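Side-chain contact in ABC transporter substrate-binding protein (Streptococcus pneumoniae, PDB 4OHN), which binds histidine and probably delivers it, as the extracellular receptor of an ABC uptake system, to the membrane transporter for import: residues Asp9-Tyr14 with Glu53-Thr58. Numbering follows the deposited sequence.
Sequences DNWSKY and EKYGIT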
# COMPACT_ATOMS: atom_id res chain seq x y z
N ASP A 9 4.56 11.37 22.49
CA ASP A 9 5.32 12.09 21.45
C ASP A 9 6.81 11.69 21.54
O ASP A 9 7.60 12.40 22.17
CB ASP A 9 5.12 13.61 21.63
CG ASP A 9 5.46 14.45 20.37
OD1 ASP A 9 5.52 13.92 19.25
OD2 ASP A 9 5.63 15.68 20.50
N ASN A 10 7.17 10.58 20.88
CA ASN A 10 8.41 9.86 21.11
C ASN A 10 9.57 10.26 20.23
O ASN A 10 10.58 9.56 20.19
CB ASN A 10 8.18 8.35 20.91
CG ASN A 10 7.25 7.75 21.93
OD1 ASN A 10 7.04 8.31 23.00
ND2 ASN A 10 6.69 6.59 21.60
N TRP A 11 9.44 11.38 19.52
CA TRP A 11 10.51 11.84 18.64
C TRP A 11 11.88 11.81 19.32
O TRP A 11 12.84 11.33 18.74
CB TRP A 11 10.22 13.25 18.07
CG TRP A 11 11.40 13.71 17.29
CD1 TRP A 11 12.34 14.62 17.67
CD2 TRP A 11 11.82 13.21 16.01
NE1 TRP A 11 13.31 14.73 16.71
CE2 TRP A 11 13.02 13.87 15.68
CE3 TRP A 11 11.30 12.28 15.12
CZ2 TRP A 11 13.70 13.63 14.49
CZ3 TRP A 11 11.98 12.03 13.95
CH2 TRP A 11 13.16 12.71 13.64
N SER A 12 11.96 12.32 20.53
CA SER A 12 13.25 12.42 21.20
C SER A 12 13.89 11.04 21.39
O SER A 12 15.11 10.92 21.34
CB SER A 12 13.17 13.17 22.53
OG SER A 12 12.43 12.45 23.49
N LYS A 13 13.06 10.02 21.59
CA LYS A 13 13.55 8.65 21.71
C LYS A 13 14.09 8.13 20.37
O LYS A 13 15.18 7.55 20.33
CB LYS A 13 12.43 7.72 22.20
CG LYS A 13 12.74 6.22 22.12
CD LYS A 13 11.48 5.39 22.36
CE LYS A 13 11.65 3.97 21.85
NZ LYS A 13 10.41 3.17 22.02
N TYR A 14 13.35 8.32 19.28
CA TYR A 14 13.83 7.85 17.98
C TYR A 14 15.15 8.53 17.65
O TYR A 14 16.10 7.91 17.17
CB TYR A 14 12.83 8.11 16.85
CG TYR A 14 11.42 7.66 17.17
CD1 TYR A 14 11.18 6.38 17.64
CD2 TYR A 14 10.34 8.52 17.01
CE1 TYR A 14 9.91 5.98 17.95
CE2 TYR A 14 9.07 8.13 17.32
CZ TYR A 14 8.86 6.85 17.78
OH TYR A 14 7.59 6.42 18.08
N GLU A 53 17.57 9.31 7.02
CA GLU A 53 18.95 9.75 6.81
C GLU A 53 19.12 11.23 7.17
O GLU A 53 20.18 11.63 7.65
CB GLU A 53 19.36 9.53 5.35
CG GLU A 53 20.82 9.75 5.01
CD GLU A 53 21.23 11.21 4.76
OE1 GLU A 53 20.40 12.12 4.47
OE2 GLU A 53 22.45 11.45 4.83
N LYS A 54 18.10 12.04 6.91
CA LYS A 54 18.18 13.47 7.21
C LYS A 54 18.39 13.72 8.71
O LYS A 54 18.86 14.80 9.09
CB LYS A 54 16.91 14.23 6.77
CG LYS A 54 16.59 14.25 5.26
CD LYS A 54 17.54 15.10 4.43
CE LYS A 54 17.15 15.09 2.95
NZ LYS A 54 17.98 16.01 2.13
N TYR A 55 18.05 12.74 9.55
CA TYR A 55 18.12 12.87 11.01
C TYR A 55 19.13 11.92 11.64
O TYR A 55 19.20 11.81 12.86
CB TYR A 55 16.72 12.61 11.62
CG TYR A 55 15.67 13.50 11.00
CD1 TYR A 55 15.66 14.86 11.26
CD2 TYR A 55 14.72 13.00 10.13
CE1 TYR A 55 14.72 15.70 10.67
CE2 TYR A 55 13.78 13.81 9.53
CZ TYR A 55 13.79 15.17 9.81
OH TYR A 55 12.88 16.03 9.24
N GLY A 56 19.88 11.21 10.81
CA GLY A 56 20.85 10.25 11.29
C GLY A 56 20.24 9.00 11.90
O GLY A 56 20.88 8.31 12.69
N ILE A 57 18.99 8.71 11.53
CA ILE A 57 18.23 7.58 12.06
C ILE A 57 18.24 6.42 11.07
O ILE A 57 18.01 6.62 9.88
CB ILE A 57 16.78 8.04 12.36
CG1 ILE A 57 16.78 8.98 13.57
CG2 ILE A 57 15.87 6.85 12.61
CD1 ILE A 57 15.45 9.70 13.83
N THR A 58 18.52 5.23 11.59
CA THR A 58 18.50 3.98 10.83
C THR A 58 17.13 3.33 11.00
O THR A 58 16.59 3.26 12.11
CB THR A 58 19.58 3.03 11.34
OG1 THR A 58 20.87 3.61 11.10
CG2 THR A 58 19.53 1.69 10.66
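W11 and Y55 meet in a T-shaped (edge-to-face) aromatic pair that joins the N-terminal helix 11-17 to the turn leading from helix 43-53 into strand 58-63, at the periphery of a family 3 solute-binding protein fold. The six-membered ring of the indole points its edge at one face of the phenol ring; the planes stand at 83° and the centroids lie 5.1 Å apart. CH2 of W11 leads, 3.7 Å from CG of Y55, over the face but displaced toward the rim at the CB end. Tryptophan suits the place because, with CG anti to the backbone N (chi1 175°), the indole extends from the helix toward Y55, its far six-membered ring making the contact. Tyrosine offers a broad face to that edge, while its OH bonds to the carbonyl O of K222 in helix 217-232, whose K222 and T218 also touch W11.

Aliphatic packing completes the contact. The CD1 methyl of I57 lies 3.8 Å from CH2 of W11 and 4.3 Å from CB of Y14, and CG1 and CD1 of I57 each lie 3.8 Å from the carbonyl O of Y14. Isoleucine suits this buried place because its slender CG1-CD1 arm touches both the indole and the helix backbone.

A Schellman motif ends helix 43-53, with G56 as its C-prime residue; the positive phi (70°) is easily adopted without a side chain. Residues E53 to G56 form a type I turn, in which G56 N donates to E53 O at 3.2 Å.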